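Local coordinates for putative hydrolase (Agrobacterium vitis, PDB 3LLC), which probably hydrolyses acyl thioesters and esters, removing fatty acyl groups from proteins, as an alpha/beta hydrolase, at residues Arg85-Leu93 and Thr186-Asn196. Residues are numbered along the deposited sequence; the frame is centred on the assembly and turned at random. Where two conformers were deposited one is given.
Sequences RDGTISRWL and TRALMEDGRAN. With EDO (1,2-ethanediol), chain D.
Thr88 comes within 4.8 Å of Leu189, CA to CA, where two helices of this alpha/beta hydrolase meet: the start of helix 89-103, after a 3-10 turn (85-86) and loop residues 87-88, and helix 187-195, in the excursion between strands 136-143 and 209-214. The axes of segments 89-93 and 187-195 pass 9.6 Å apart, their N-to-C directions 71° apart. The contact illustrates how a carboxylate can receive the N-terminus of a helix. Thr88 OG1, at the N-cap, accepts from Arg91 N, while Asp192 of the other helix takes Ser90 N on the syn side of OD2 (2.9 Å, 162°), where the helix dipole would favour its negative charge. With CG anti to the backbone N (chi1 174°), Asp192 reaches across to Thr88, its OD2 3.5 Å from Thr88 CB. One water joins OD2 to Ile89 N and Leu189 O; another links Arg85 O and Gly87 O to Thr186 OG1. Apolar contacts accompany these bonds: Leu189 crosses Trp92 at about a right angle, CD1 3.9 Å from CZ3, and Ile89 and Asn196 run past one another in opposite directions, CG2 against the amide carbon; Asn196 OD1 is held by Arg122 of helix 115-128. Ser90 OG is gripped twice: it accepts from Asn196 ND2, nearly in the amide plane, and donates to the syn lone pair of Asp192 OD1 at 2.5 Å.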
# COMPACT_ATOMS: atom_id res chain seq x y z
N ARG A 85 9.42 13.58 6.95
CA ARG A 85 8.93 13.71 8.33
C ARG A 85 7.50 14.32 8.44
O ARG A 85 6.90 14.29 9.52
CB ARG A 85 9.93 14.49 9.20
CG ARG A 85 9.90 15.97 8.96
CD ARG A 85 10.74 16.73 9.98
NE ARG A 85 10.69 18.16 9.73
CZ ARG A 85 9.66 18.96 10.03
NH1 ARG A 85 8.55 18.48 10.60
NH2 ARG A 85 9.73 20.26 9.75
N ASP A 86 6.98 14.89 7.34
CA ASP A 86 5.59 15.36 7.31
C ASP A 86 4.60 14.27 6.87
O ASP A 86 3.39 14.48 6.92
CB ASP A 86 5.45 16.61 6.41
CG ASP A 86 6.18 17.83 6.97
OD1 ASP A 86 6.28 17.97 8.19
OD2 ASP A 86 6.72 18.65 6.19
N GLY A 87 5.10 13.11 6.45
CA GLY A 87 4.27 12.00 6.06
C GLY A 87 3.43 11.36 7.17
O GLY A 87 3.87 11.20 8.29
N THR A 88 2.20 10.98 6.82
CA THR A 88 1.29 10.27 7.72
C THR A 88 0.44 9.35 6.84
O THR A 88 0.31 9.56 5.62
CB THR A 88 0.36 11.25 8.50
OG1 THR A 88 -0.46 11.96 7.55
CG2 THR A 88 1.10 12.27 9.45
N ILE A 89 -0.18 8.33 7.44
CA ILE A 89 -1.14 7.51 6.75
C ILE A 89 -2.22 8.38 6.08
O ILE A 89 -2.56 8.14 4.90
CB ILE A 89 -1.75 6.42 7.65
CG1 ILE A 89 -0.68 5.47 8.23
CG2 ILE A 89 -2.76 5.58 6.89
CD1 ILE A 89 0.07 4.69 7.21
N SER A 90 -2.77 9.37 6.80
CA SER A 90 -3.79 10.24 6.20
C SER A 90 -3.30 10.95 4.92
O SER A 90 -4.04 11.02 3.91
CB SER A 90 -4.34 11.27 7.19
OG SER A 90 -5.08 10.65 8.24
N ARG A 91 -2.09 11.53 4.96
CA ARG A 91 -1.55 12.25 3.80
C ARG A 91 -1.24 11.33 2.62
O ARG A 91 -1.48 11.69 1.45
CB ARG A 91 -0.28 13.07 4.17
CG ARG A 91 -0.63 14.37 4.88
CD ARG A 91 0.55 15.03 5.52
NE ARG A 91 1.66 15.40 4.64
CZ ARG A 91 1.76 16.53 3.92
NH1 ARG A 91 0.77 17.42 3.88
NH2 ARG A 91 2.86 16.76 3.22
N TRP A 92 -0.71 10.14 2.91
CA TRP A 92 -0.34 9.18 1.87
C TRP A 92 -1.59 8.55 1.24
O TRP A 92 -1.64 8.32 0.03
CB TRP A 92 0.63 8.13 2.43
CG TRP A 92 2.01 8.74 2.75
CD1 TRP A 92 2.62 9.74 2.08
CD2 TRP A 92 2.94 8.35 3.80
NE1 TRP A 92 3.86 10.03 2.63
CE2 TRP A 92 4.08 9.18 3.68
CE3 TRP A 92 2.91 7.40 4.82
CZ2 TRP A 92 5.20 9.07 4.54
CZ3 TRP A 92 4.00 7.31 5.69
CH2 TRP A 92 5.12 8.15 5.55
N LEU A 93 -2.63 8.35 2.05
CA LEU A 93 -3.93 7.94 1.53
C LEU A 93 -4.53 9.03 0.63
O LEU A 93 -5.07 8.71 -0.44
CB LEU A 93 -4.90 7.64 2.69
CG LEU A 93 -6.38 7.43 2.33
CD1 LEU A 93 -6.56 6.16 1.41
CD2 LEU A 93 -7.23 7.26 3.65
N THR A 186 7.73 9.04 13.29
CA THR A 186 7.40 10.31 13.92
C THR A 186 6.18 10.18 14.87
O THR A 186 5.34 9.27 14.70
CB THR A 186 7.07 11.41 12.89
OG1 THR A 186 5.90 11.05 12.17
CG2 THR A 186 8.25 11.64 11.84
N ARG A 187 6.14 11.10 15.83
CA ARG A 187 5.00 11.23 16.74
C ARG A 187 3.71 11.42 15.91
O ARG A 187 2.71 10.78 16.19
CB ARG A 187 5.20 12.39 17.70
CG ARG A 187 4.10 12.53 18.78
CD ARG A 187 4.36 13.71 19.74
NE ARG A 187 3.12 14.26 20.27
CZ ARG A 187 3.05 15.27 21.13
NH1 ARG A 187 4.15 15.86 21.58
NH2 ARG A 187 1.86 15.69 21.54
N ALA A 188 3.77 12.28 14.89
CA ALA A 188 2.60 12.51 13.99
C ALA A 188 2.10 11.25 13.30
O ALA A 188 0.88 11.00 13.26
CB ALA A 188 2.90 13.65 12.97
N LEU A 189 3.01 10.42 12.78
CA LEU A 189 2.63 9.13 12.22
C LEU A 189 1.94 8.23 13.24
O LEU A 189 0.94 7.58 12.91
CB LEU A 189 3.86 8.39 11.63
CG LEU A 189 3.60 7.03 11.01
CD1 LEU A 189 3.29 7.13 9.52
CD2 LEU A 189 4.76 6.02 11.25
N MSE A 190 2.50 8.11 14.44
CA MSE A 190 1.92 7.23 15.46
C MSE A 190 0.49 7.73 15.86
O MSE A 190 -0.42 6.92 15.97
CB MSE A 190 2.79 7.17 16.73
CG MSE A 190 4.25 6.61 16.51
SE MSE A 190 4.32 4.83 16.03
CE MSE A 190 3.50 4.10 17.63
N GLU A 191 0.33 9.03 16.05
CA GLU A 191 -0.97 9.59 16.51
C GLU A 191 -2.03 9.40 15.39
O GLU A 191 -3.12 8.91 15.63
CB GLU A 191 -0.82 11.05 16.88
CG GLU A 191 -0.05 11.30 18.19
CD GLU A 191 0.26 12.75 18.46
OE1 GLU A 191 0.08 13.64 17.59
OE2 GLU A 191 0.73 13.00 19.58
N ASP A 192 -1.65 9.73 14.17
CA ASP A 192 -2.56 9.62 13.01
C ASP A 192 -2.84 8.18 12.61
O ASP A 192 -3.89 7.91 12.01
CB ASP A 192 -2.03 10.49 11.86
CG ASP A 192 -2.84 10.33 10.56
OD1 ASP A 192 -3.84 11.05 10.41
OD2 ASP A 192 -2.47 9.50 9.71
N GLY A 193 -1.96 7.21 12.96
CA GLY A 193 -2.22 5.83 12.67
C GLY A 193 -3.51 5.35 13.35
O GLY A 193 -4.23 4.51 12.78
N ARG A 194 -3.83 5.89 14.52
CA ARG A 194 -5.07 5.54 15.23
C ARG A 194 -6.31 6.14 14.53
O ARG A 194 -7.40 5.53 14.57
CB ARG A 194 -5.01 5.92 16.72
CG ARG A 194 -4.31 4.82 17.56
CD ARG A 194 -4.03 5.27 19.01
NE ARG A 194 -3.50 4.15 19.79
CZ ARG A 194 -4.22 3.25 20.46
NH1 ARG A 194 -5.55 3.33 20.48
NH2 ARG A 194 -3.62 2.28 21.14
N ALA A 195 -6.14 7.31 13.92
CA ALA A 195 -7.21 7.91 13.08
C ALA A 195 -7.57 6.98 11.92
O ALA A 195 -8.69 6.98 11.47
CB ALA A 195 -6.83 9.31 12.56
N ASN A 196 -6.64 6.16 11.44
CA ASN A 196 -6.84 5.26 10.31
C ASN A 196 -6.96 3.76 10.66
O ASN A 196 -6.82 2.87 9.79
CB ASN A 196 -5.68 5.47 9.32
CG ASN A 196 -5.76 6.80 8.61
OD1 ASN A 196 -6.51 6.93 7.63
ND2 ASN A 196 -4.99 7.82 9.09
C1 EDO D . -10.82 4.73 10.03
O1 EDO D . -11.18 6.04 9.52
C2 EDO D . -11.16 3.64 9.03
O2 EDO D . -12.04 2.67 9.59
O HOH W 1 4.82 12.91 10.37
O HOH W 2 -0.22 8.14 10.36